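Local structure of putative gamma-hydroxymuconic semialdehyde dehydrogenase (Pseudomonas, 4GO3) at residues Ala264-Ala269 and Glu299-Leu304; Arg286-Lys291 and Leu399-Asn404. The protein probably oxidises gamma-hydroxymuconic semialdehyde to the corresponding acid with NAD+, as a member of the aldehyde dehydrogenase family. The protein carries 2 engineered substitutions. All blocks are in the same frame, centred on the assembly; numbering follows the deposited sequence.

Contact 1 (Ala264-Ala269 and Glu299-Leu304); sequences AAVNGA and ERFIAL
Arg300 O accepts the helical hydrogen bond from Leu304 N at 3.0 Å, and Val266 CG1 only touches it, at 4.0 Å. No hydrogen bond links the two segments; the contact is made by van der Waals packing. Val266 points at the other helix and puts both branches to use. With CG1 anti to the backbone N (chi1 170°), that methyl lies 3.7 Å from Phe301 CA, and it also reaches Leu304 CD2 at 3.9 Å. CG2 is turned the other way and lies against Arg300 CB, the two side chains crossing at about a right angle. Phe301 leaves its backbone along the flank of the contact, and chi1 of -177° swings the ring back toward helix 262-274. Val266 O then lies at the ring edge, in the ring plane, 3.8 Å from Phe301 CD2. Ala269 CB, well off the ring plane, lies 3.8 Å from Phe301 CE2. Asn267 OD1 only skirts Leu304 CD2, and Pro483 and Arg487 of the second subunit pack on Asn267 and Leu304 respectively. The short axes approach to 9.4 Å at a crossing angle of -35°, and 256 Å² is buried. Since Phe297 also touches Val266, this valine sits among Phe297, Arg300, Phe301 and Leu304, spaced as the four residues of a hole in knobs-into-holes packing. Ala269 and Phe301 both lie on Leu287 of strand 286-290, which places helices 262-274 and 294-307 side by side on one face of a mixed, mostly parallel sheet, helix 262-274 being the connection of the beta-alpha-beta crossover from strand 253-256 to strand 286-290.

Contact 2 (Arg286-Lys291 and Leu399-Asn404); sequences RLILHK and LAIANN
Arg286 sends its side chain from strand 286-290 to carbonyls near the C-terminal end of helix 395-403, Ile401 O and Ala402 O. From CB, which points toward the helix, the aliphatic part runs past Ala253 of the adjacent strand and bends at chi3. Beyond the bend NE is hydrogen-bonded to Lys251 O, which limits rotation of the guanidinium. NH2 gives the better defined bond, 2.7 Å to Ala402 O with an N-H...O angle of 167°; the acceptor lies in the guanidinium plane, while the donor is tilted 28° from the carbonyl plane. NH1 is 2.9 Å from Ile401 O, a bond less certain because the position of NH1 is doubtful. The positive charge there would probably interact favourably with the helix dipole. Next to this polar patch, the side chains of Ile288 and Ile401 lie alongside one another, pointing opposite ways, and Ile401 CG2 lies 3.8 Å from Ile288 CD1. Strand and helix run antiparallel, at 175°. The Arg286 side chain is about 9 Å from that of Glu381, an NAD+-binding residue. Helix 395-403 leads from strand 386-392 to strand 411-414 across strands 286-290 and 253-256, a beta-alpha-beta connection of the Rossmann-like catalytic domain of aldehyde dehydrogenases.

How the contacts relate
Strand 286-290 separates the two contacts, whose centres are about 17 Å apart, and its alternating side chains divide between them. Arg286 and Ile288 face helix 395-403 in contact 2, whereas Leu287 meets contact 1 on the other face: Leu287 CD1 is 3.7 Å from Phe301 CE1, and Leu287 CD2 is 3.9 Å from Ala269 CB. Contact 1 is partly buried, joins two helices mainly by apolar packing, with no hydrogen bond across it, and is touched by the second subunit. Contact 2 is the buried one, joins strand to helix, adds charged side-chain-to-carbonyl bonding, and meets no other chain. The segments alternate along the chain, and their helices cover both faces of one sheet.

Contact 1 (Ala264-Ala269 and Glu299-Leu304)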
loop_
_atom_site.group_PDB
_atom_site.type_symbol
_atom_site.label_atom_id
_atom_site.label_comp_id
_atom_site.label_asym_id
_atom_site.label_seq_id
_atom_site.Cartn_x
_atom_site.Cartn_y
_atom_site.Cartn_z
ATOM N N ALA A 264 2.118 -0.037 38.858
ATOM C CA ALA A 264 1.858 0.637 37.611
ATOM C C ALA A 264 1.567 -0.380 36.548
ATOM O O ALA A 264 0.621 -0.235 35.797
ATOM C CB ALA A 264 3.047 1.485 37.215
ATOM N N ALA A 265 2.397 -1.412 36.490
ATOM C CA ALA A 265 2.245 -2.460 35.497
ATOM C C ALA A 265 0.892 -3.139 35.630
ATOM O O ALA A 265 0.251 -3.450 34.632
ATOM C CB ALA A 265 3.384 -3.477 35.596
ATOM N N VAL A 266 0.458 -3.367 36.863
ATOM C CA VAL A 266 -0.826 -4.013 37.097
ATOM C C VAL A 266 -1.965 -3.140 36.595
ATOM O O VAL A 266 -2.850 -3.613 35.886
ATOM C CB VAL A 266 -1.050 -4.310 38.567
ATOM C CG1 VAL A 266 -2.483 -4.748 38.784
ATOM C CG2 VAL A 266 -0.079 -5.386 39.033
ATOM N N ASN A 267 -1.944 -1.866 36.933
ATOM C CA ASN A 267 -2.948 -0.956 36.428
ATOM C C ASN A 267 -2.936 -0.874 34.920
ATOM O O ASN A 267 -3.975 -0.864 34.297
ATOM C CB ASN A 267 -2.730 0.427 36.992
ATOM C CG ASN A 267 -3.118 0.530 38.422
ATOM O OD1 ASN A 267 -4.043 -0.115 38.873
ATOM N ND2 ASN A 267 -2.409 1.358 39.154
ATOM N N GLY A 268 -1.752 -0.803 34.335
ATOM C CA GLY A 268 -1.631 -0.766 32.895
ATOM C C GLY A 268 -2.172 -2.028 32.264
ATOM O O GLY A 268 -2.947 -1.964 31.296
ATOM N N ALA A 269 -1.761 -3.172 32.801
ATOM C CA ALA A 269 -2.212 -4.461 32.282
ATOM C C ALA A 269 -3.726 -4.586 32.392
ATOM O O ALA A 269 -4.393 -5.083 31.481
ATOM C CB ALA A 269 -1.556 -5.592 33.019
ATOM N N GLU A 299 -1.014 -11.400 42.230
ATOM C CA GLU A 299 -1.673 -11.090 43.467
ATOM C C GLU A 299 -2.486 -9.816 43.394
ATOM O O GLU A 299 -3.607 -9.810 43.865
ATOM C CB GLU A 299 -0.635 -10.966 44.572
ATOM C CG GLU A 299 -1.146 -11.262 45.952
ATOM C CD GLU A 299 -0.782 -12.650 46.390
ATOM O OE1 GLU A 299 0.377 -12.861 46.798
ATOM O OE2 GLU A 299 -1.646 -13.542 46.318
ATOM N N ARG A 300 -1.936 -8.760 42.829
ATOM C CA ARG A 300 -2.648 -7.516 42.772
ATOM C C ARG A 300 -3.493 -7.473 41.539
ATOM O O ARG A 300 -4.518 -6.819 41.512
ATOM C CB ARG A 300 -1.667 -6.360 42.769
ATOM C CG ARG A 300 -0.335 -6.727 43.305
ATOM C CD ARG A 300 0.628 -5.592 43.170
ATOM N NE ARG A 300 0.130 -4.411 43.843
ATOM C CZ ARG A 300 0.894 -3.449 44.337
ATOM N NH1 ARG A 300 2.210 -3.524 44.239
ATOM N NH2 ARG A 300 0.334 -2.414 44.930
ATOM N N PHE A 301 -3.051 -8.166 40.503
ATOM C CA PHE A 301 -3.777 -8.153 39.239
ATOM C C PHE A 301 -5.040 -8.989 39.334
ATOM O O PHE A 301 -6.120 -8.552 38.930
ATOM C CB PHE A 301 -2.891 -8.625 38.081
ATOM C CG PHE A 301 -3.561 -8.558 36.729
ATOM C CD1 PHE A 301 -3.978 -9.714 36.080
ATOM C CD2 PHE A 301 -3.778 -7.341 36.112
ATOM C CE1 PHE A 301 -4.592 -9.649 34.844
ATOM C CE2 PHE A 301 -4.391 -7.268 34.883
ATOM C CZ PHE A 301 -4.799 -8.417 34.247
ATOM N N ILE A 302 -4.943 -10.186 39.885
ATOM C CA ILE A 302 -6.123 -11.018 40.042
ATOM C C ILE A 302 -7.135 -10.439 41.029
ATOM O O ILE A 302 -8.317 -10.639 40.889
ATOM C CB ILE A 302 -5.764 -12.440 40.441
ATOM C CG1 ILE A 302 -4.863 -13.063 39.399
ATOM C CG2 ILE A 302 -7.005 -13.274 40.568
ATOM C CD1 ILE A 302 -4.338 -14.384 39.821
ATOM N N ALA A 303 -6.670 -9.712 42.022
ATOM C CA ALA A 303 -7.573 -9.033 42.913
ATOM C C ALA A 303 -8.227 -7.884 42.180
ATOM O O ALA A 303 -9.401 -7.598 42.377
ATOM C CB ALA A 303 -6.837 -8.525 44.091
ATOM N N LEU A 304 -7.501 -7.290 41.257
ATOM C CA LEU A 304 -8.096 -6.259 40.448
ATOM C C LEU A 304 -9.152 -6.856 39.538
ATOM O O LEU A 304 -10.310 -6.482 39.581
ATOM C CB LEU A 304 -7.024 -5.543 39.647
ATOM C CG LEU A 304 -7.432 -4.218 39.034
ATOM C CD1 LEU A 304 -7.952 -3.289 40.069
ATOM C CD2 LEU A 304 -6.240 -3.646 38.381
#

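Contact 2 (Arg286-Lys291 and Leu399-Asn404)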
loop_
_atom_site.group_PDB
_atom_site.type_symbol
_atom_site.label_atom_id
_atom_site.label_comp_id
_atom_site.label_asym_id
_atom_site.label_seq_id
_atom_site.Cartn_x
_atom_site.Cartn_y
_atom_site.Cartn_z
ATOM N N ARG A 286 -1.836 -10.822 26.206
ATOM C CA ARG A 286 -0.816 -11.788 26.534
ATOM C C ARG A 286 0.134 -11.236 27.573
ATOM O O ARG A 286 1.126 -10.635 27.221
ATOM C CB ARG A 286 -0.009 -12.102 25.293
ATOM C CG ARG A 286 -0.729 -12.866 24.236
ATOM C CD ARG A 286 0.269 -13.413 23.256
ATOM N NE ARG A 286 1.006 -12.355 22.586
ATOM C CZ ARG A 286 2.205 -12.502 22.051
ATOM N NH1 ARG A 286 2.828 -13.661 22.102
ATOM N NH2 ARG A 286 2.781 -11.481 21.460
ATOM N N LEU A 287 -0.169 -11.461 28.843
ATOM C CA LEU A 287 0.704 -11.058 29.924
ATOM C C LEU A 287 1.890 -11.975 29.989
ATOM O O LEU A 287 1.735 -13.174 30.127
ATOM C CB LEU A 287 -0.028 -11.123 31.241
ATOM C CG LEU A 287 -0.658 -9.818 31.683
ATOM C CD1 LEU A 287 -1.431 -10.037 32.953
ATOM C CD2 LEU A 287 0.392 -8.762 31.863
ATOM N N ILE A 288 3.076 -11.391 29.882
ATOM C CA ILE A 288 4.336 -12.110 29.934
ATOM C C ILE A 288 5.099 -11.596 31.141
ATOM O O ILE A 288 5.659 -10.514 31.112
ATOM C CB ILE A 288 5.157 -11.849 28.682
ATOM C CG1 ILE A 288 4.474 -12.443 27.470
ATOM C CG2 ILE A 288 6.525 -12.411 28.818
ATOM C CD1 ILE A 288 4.735 -11.692 26.220
ATOM N N LEU A 289 5.109 -12.375 32.213
ATOM C CA LEU A 289 5.650 -11.910 33.477
ATOM C C LEU A 289 6.952 -12.590 33.793
ATOM O O LEU A 289 7.088 -13.800 33.625
ATOM C CB LEU A 289 4.664 -12.174 34.600
ATOM C CG LEU A 289 3.218 -11.802 34.252
ATOM C CD1 LEU A 289 2.290 -12.189 35.393
ATOM C CD2 LEU A 289 3.114 -10.315 33.942
ATOM N N HIS A 290 7.873 -11.809 34.303
ATOM C CA HIS A 290 9.131 -12.328 34.747
ATOM C C HIS A 290 8.873 -13.117 35.993
ATOM O O HIS A 290 8.243 -12.634 36.910
ATOM C CB HIS A 290 10.057 -11.172 35.037
ATOM C CG HIS A 290 11.366 -11.578 35.606
ATOM N ND1 HIS A 290 12.351 -12.161 34.852
ATOM C CD2 HIS A 290 11.863 -11.462 36.851
ATOM C CE1 HIS A 290 13.397 -12.402 35.612
ATOM N NE2 HIS A 290 13.128 -11.982 36.828
ATOM N N LYS A 291 9.365 -14.343 36.006
ATOM C CA LYS A 291 9.136 -15.284 37.078
ATOM C C LYS A 291 9.350 -14.737 38.477
ATOM O O LYS A 291 8.778 -15.235 39.422
ATOM C CB LYS A 291 10.012 -16.504 36.869
ATOM C CG LYS A 291 11.487 -16.222 36.875
ATOM C CD LYS A 291 12.243 -17.313 37.620
ATOM C CE LYS A 291 13.718 -17.390 37.237
ATOM N NZ LYS A 291 14.074 -18.757 36.794
ATOM N N LEU A 399 11.276 -11.760 24.613
ATOM C CA LEU A 399 11.242 -11.370 23.209
ATOM C C LEU A 399 10.670 -12.507 22.384
ATOM O O LEU A 399 9.732 -12.309 21.605
ATOM C CB LEU A 399 12.634 -11.048 22.709
ATOM C CG LEU A 399 12.774 -9.864 21.756
ATOM C CD1 LEU A 399 13.883 -10.145 20.762
ATOM C CD2 LEU A 399 11.481 -9.590 21.038
ATOM N N ALA A 400 11.229 -13.700 22.570
ATOM C CA ALA A 400 10.799 -14.869 21.821
ATOM C C ALA A 400 9.294 -15.036 21.915
ATOM O O ALA A 400 8.611 -15.215 20.905
ATOM C CB ALA A 400 11.497 -16.098 22.324
ATOM N N ILE A 401 8.778 -14.963 23.135
ATOM C CA ILE A 401 7.343 -15.135 23.358
ATOM C C ILE A 401 6.559 -14.028 22.669
ATOM O O ILE A 401 5.644 -14.295 21.895
ATOM C CB ILE A 401 7.002 -15.128 24.846
ATOM C CG1 ILE A 401 7.669 -16.303 25.544
ATOM C CG2 ILE A 401 5.522 -15.220 25.040
ATOM C CD1 ILE A 401 7.722 -16.142 27.056
ATOM N N ALA A 402 6.940 -12.786 22.953
ATOM C CA ALA A 402 6.306 -11.626 22.356
ATOM C C ALA A 402 6.171 -11.796 20.846
ATOM O O ALA A 402 5.171 -11.403 20.256
ATOM C CB ALA A 402 7.109 -10.386 22.670
ATOM N N ASN A 403 7.183 -12.398 20.230
ATOM C CA ASN A 403 7.251 -12.494 18.785
ATOM C C ASN A 403 6.743 -13.816 18.250
ATOM O O ASN A 403 6.497 -13.964 17.056
ATOM C CB ASN A 403 8.682 -12.265 18.324
ATOM C CG ASN A 403 9.019 -10.799 18.190
ATOM O OD1 ASN A 403 8.139 -9.954 18.062
ATOM N ND2 ASN A 403 10.298 -10.491 18.211
ATOM N N ASN A 404 6.588 -14.773 19.149
ATOM C CA ASN A 404 6.021 -16.069 18.822
ATOM C C ASN A 404 4.548 -15.805 18.585
ATOM O O ASN A 404 3.727 -16.096 19.440
ATOM C CB ASN A 404 6.185 -16.986 20.025
ATOM C CG ASN A 404 5.602 -18.353 19.796
ATOM O OD1 ASN A 404 5.866 -18.988 18.777
ATOM N ND2 ASN A 404 4.797 -18.822 20.747
#